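RickCE (Rickettsia bellii, PDB 5HAM) is a bacterial effector of the CE clan of cysteine proteases that probably acts as a deubiquitinase, cleaving ubiquitin from modified proteins. Local coordinates at residues T34-A39 with E111-I116. Sequence-based numbering, arbitrary orientation.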
ATOM      1  N   THR A  34       3.722  -1.471  -3.009  1.00 22.57           N
ATOM      2  CA  THR A  34       2.267  -1.566  -3.108  1.00 21.78           C
ATOM      3  C   THR A  34       1.802  -3.000  -3.333  1.00 23.89           C
ATOM      4  O   THR A  34       2.357  -3.744  -4.143  1.00 21.45           O
ATOM      5  CB  THR A  34       1.698  -0.657  -4.232  1.00 24.83           C
ATOM      6  OG1 THR A  34       2.149  -1.124  -5.501  1.00 27.81           O
ATOM      7  CG2 THR A  34       2.181   0.779  -4.066  1.00 25.06           C
ATOM      8  N   PHE A  35       0.782  -3.394  -2.591  1.00 25.34           N
ATOM      9  CA  PHE A  35       0.198  -4.704  -2.769  1.00 21.87           C
ATOM     10  C   PHE A  35      -1.220  -4.546  -3.261  1.00 27.54           C
ATOM     11  O   PHE A  35      -1.933  -3.609  -2.867  1.00 32.17           O
ATOM     12  CB  PHE A  35       0.133  -5.449  -1.447  1.00 25.76           C
ATOM     13  CG  PHE A  35       1.467  -5.766  -0.849  1.00 32.34           C
ATOM     14  CD1 PHE A  35       2.256  -6.773  -1.382  1.00 26.01           C
ATOM     15  CD2 PHE A  35       1.912  -5.094   0.277  1.00 28.74           C
ATOM     16  CE1 PHE A  35       3.474  -7.086  -0.823  1.00 20.47           C
ATOM     17  CE2 PHE A  35       3.131  -5.405   0.837  1.00 29.66           C
ATOM     18  CZ  PHE A  35       3.916  -6.399   0.283  1.00 27.74           C
ATOM     19  N   ARG A  36      -1.642  -5.473  -4.110  1.00 24.61           N
ATOM     20  CA  ARG A  36      -3.044  -5.574  -4.427  1.00 30.42           C
ATOM     21  C   ARG A  36      -3.704  -6.169  -3.189  1.00 38.44           C
ATOM     22  O   ARG A  36      -3.039  -6.835  -2.390  1.00 37.16           O
ATOM     23  CB  ARG A  36      -3.230  -6.456  -5.650  1.00 33.61           C
ATOM     24  CG  ARG A  36      -2.660  -5.836  -6.940  1.00 40.50           C
ATOM     25  CD  ARG A  36      -1.971  -6.896  -7.805  1.00 42.63           C
ATOM     26  NE  ARG A  36      -2.623  -8.183  -7.611  1.00 46.45           N
ATOM     27  CZ  ARG A  36      -2.008  -9.319  -7.305  1.00 44.72           C
ATOM     28  NH1 ARG A  36      -2.745 -10.399  -7.137  1.00 52.82           N
ATOM     29  NH2 ARG A  36      -0.683  -9.385  -7.172  1.00 36.94           N
ATOM     30  N   ASN A  37      -4.992  -5.896  -3.005  1.00 42.52           N
ATOM     31  CA  ASN A  37      -5.758  -6.501  -1.912  1.00 46.53           C
ATOM     32  C   ASN A  37      -6.618  -7.676  -2.381  1.00 43.46           C
ATOM     33  O   ASN A  37      -7.082  -8.476  -1.576  1.00 45.56           O
ATOM     34  CB  ASN A  37      -6.608  -5.462  -1.166  1.00 54.04           C
ATOM     35  CG  ASN A  37      -7.122  -4.356  -2.072  1.00 64.42           C
ATOM     36  OD1 ASN A  37      -7.019  -4.434  -3.297  1.00 69.47           O
ATOM     37  ND2 ASN A  37      -7.686  -3.313  -1.466  1.00 69.01           N
ATOM     38  N   THR A  38      -6.823  -7.776  -3.690  1.00 43.29           N
ATOM     39  CA  THR A  38      -7.501  -8.932  -4.262  1.00 42.35           C
ATOM     40  C   THR A  38      -6.514  -9.959  -4.792  1.00 39.15           C
ATOM     41  O   THR A  38      -5.508  -9.625  -5.391  1.00 40.39           O
ATOM     42  CB  THR A  38      -8.469  -8.542  -5.392  1.00 42.86           C
ATOM     43  OG1 THR A  38      -7.778  -7.775  -6.387  1.00 48.78           O
ATOM     44  CG2 THR A  38      -9.611  -7.731  -4.836  1.00 40.77           C
ATOM     45  N   ALA A  39      -6.814 -11.225  -4.563  1.00 45.78           N
ATOM     46  CA  ALA A  39      -5.985 -12.281  -5.105  1.00 39.41           C
ATOM     47  C   ALA A  39      -6.413 -12.593  -6.539  1.00 37.77           C
ATOM     48  O   ALA A  39      -7.589 -12.514  -6.875  1.00 35.72           O
ATOM     49  CB  ALA A  39      -6.084 -13.504  -4.240  1.00 28.50           C
ATOM     50  N   GLU A 111       3.295  -8.966 -12.426  1.00 23.78           N
ATOM     51  CA  GLU A 111       4.681  -9.401 -12.395  1.00 22.52           C
ATOM     52  C   GLU A 111       5.627  -8.213 -12.181  1.00 25.51           C
ATOM     53  O   GLU A 111       6.573  -8.294 -11.399  1.00 23.60           O
ATOM     54  CB  GLU A 111       5.011 -10.155 -13.685  1.00 24.95           C
ATOM     55  CG  GLU A 111       4.278 -11.490 -13.777  1.00 29.54           C
ATOM     56  CD  GLU A 111       4.197 -12.056 -15.188  1.00 40.39           C
ATOM     57  OE1 GLU A 111       5.007 -11.643 -16.045  1.00 40.13           O
ATOM     58  OE2 GLU A 111       3.317 -12.919 -15.432  1.00 41.59           O
ATOM     59  N   ALA A 112       5.340  -7.102 -12.855  1.00 24.65           N
ATOM     60  CA  ALA A 112       6.115  -5.874 -12.700  1.00 26.49           C
ATOM     61  C   ALA A 112       6.071  -5.387 -11.263  1.00 25.35           C
ATOM     62  O   ALA A 112       7.117  -5.121 -10.650  1.00 27.05           O
ATOM     63  CB  ALA A 112       5.574  -4.798 -13.621  1.00 28.83           C
ATOM     64  N   GLN A 113       4.854  -5.264 -10.745  1.00 20.03           N
ATOM     65  CA  GLN A 113       4.607  -4.899  -9.348  1.00 21.57           C
ATOM     66  C   GLN A 113       5.408  -5.717  -8.314  1.00 31.55           C
ATOM     67  O   GLN A 113       6.026  -5.141  -7.395  1.00 29.28           O
ATOM     68  CB  GLN A 113       3.106  -4.952  -9.042  1.00 16.01           C
ATOM     69  CG  GLN A 113       2.749  -4.604  -7.604  1.00 28.92           C
ATOM     70  CD  GLN A 113       1.248  -4.385  -7.416  1.00 31.93           C
ATOM     71  OE1 GLN A 113       0.434  -5.033  -8.063  1.00 37.26           O
ATOM     72  NE2 GLN A 113       0.885  -3.445  -6.551  1.00 20.80           N
ATOM     73  N   GLN A 114       5.426  -7.042  -8.456  1.00 29.40           N
ATOM     74  CA  GLN A 114       6.174  -7.839  -7.491  1.00 27.37           C
ATOM     75  C   GLN A 114       7.687  -7.703  -7.671  1.00 23.59           C
ATOM     76  O   GLN A 114       8.427  -7.667  -6.692  1.00 26.77           O
ATOM     77  CB  GLN A 114       5.681  -9.295  -7.394  1.00 38.05           C
ATOM     78  CG  GLN A 114       6.298 -10.297  -8.338  1.00 48.47           C
ATOM     79  CD  GLN A 114       5.504 -11.616  -8.406  1.00 57.63           C
ATOM     80  OE1 GLN A 114       4.714 -11.937  -7.509  1.00 58.95           O
ATOM     81  NE2 GLN A 114       5.709 -12.376  -9.488  1.00 53.33           N
ATOM     82  N   GLN A 115       8.153  -7.557  -8.904  1.00 24.28           N
ATOM     83  CA  GLN A 115       9.585  -7.289  -9.105  1.00 27.48           C
ATOM     84  C   GLN A 115      10.020  -5.897  -8.622  1.00 25.30           C
ATOM     85  O   GLN A 115      11.128  -5.737  -8.098  1.00 27.96           O
ATOM     86  CB  GLN A 115      10.003  -7.507 -10.558  1.00 26.47           C
ATOM     87  CG  GLN A 115      11.511  -7.361 -10.779  1.00 42.75           C
ATOM     88  CD  GLN A 115      12.356  -8.222  -9.832  1.00 52.44           C
ATOM     89  OE1 GLN A 115      13.119  -7.701  -9.011  1.00 52.84           O
ATOM     90  NE2 GLN A 115      12.235  -9.544  -9.958  1.00 53.11           N
ATOM     91  N   ILE A 116       9.147  -4.903  -8.791  1.00 26.86           N
ATOM     92  CA  ILE A 116       9.448  -3.538  -8.362  1.00 22.46           C
ATOM     93  C   ILE A 116       9.442  -3.498  -6.838  1.00 24.18           C
ATOM     94  O   ILE A 116      10.320  -2.876  -6.230  1.00 23.32           O
ATOM     95  CB  ILE A 116       8.481  -2.469  -9.005  1.00 30.70           C
ATOM     96  CG1 ILE A 116       8.827  -2.242 -10.478  1.00 25.48           C
ATOM     97  CG2 ILE A 116       8.590  -1.124  -8.311  1.00 21.64           C
ATOM     98  CD1 ILE A 116       7.648  -1.748 -11.327  1.00 23.30           C
TER
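The side chain of Q113 lies across T34, its amide reaching the threonine where strand 27-34, an edge strand of the mixed sheet of this CE-clan protease, runs out into the loop before helix 42-49. Q113 sits on the long helix 96-130, so the contact ties this helix to the end of the edge strand. With CG anti to the backbone N (chi1 179°) and the chain extended beyond it, the glutamine spans the distance from the helix to the strand end. There NE2 serves two acceptors of one residue. It donates to T34 OG1 at 2.8 Å, with an N-H...O angle of 143° and the hydroxyl oxygen tilted 17° out of the amide plane. The second bond, from Q113 NE2 to T34 O, is equally short at 2.8 Å but weak. T34 O also accepts a hydrogen bond from N117 ND2, one turn further along the helix, so two side-chain amides of helix 96-130 converge on the same carbonyl, that of Q113 only weakly. The F35 side chain leaves the backbone away from helix 96-130 and packs on K179, L180 and L183 of helix 175-188, while its backbone hydrogen-bonds with E141 of the neighbouring parallel strand 135-141. The start of the loop thus lies between two helices. Its contact with residues 111-116 is small and near the surface, burying 155 Å² summed over both sides. OE1, the other end of the Q113 amide, lies at the edge of the R36 guanidinium, near its plane, but its close contacts are with the aliphatic chain, 3.4 Å from R36 CG and 3.1 Å from R36 CD.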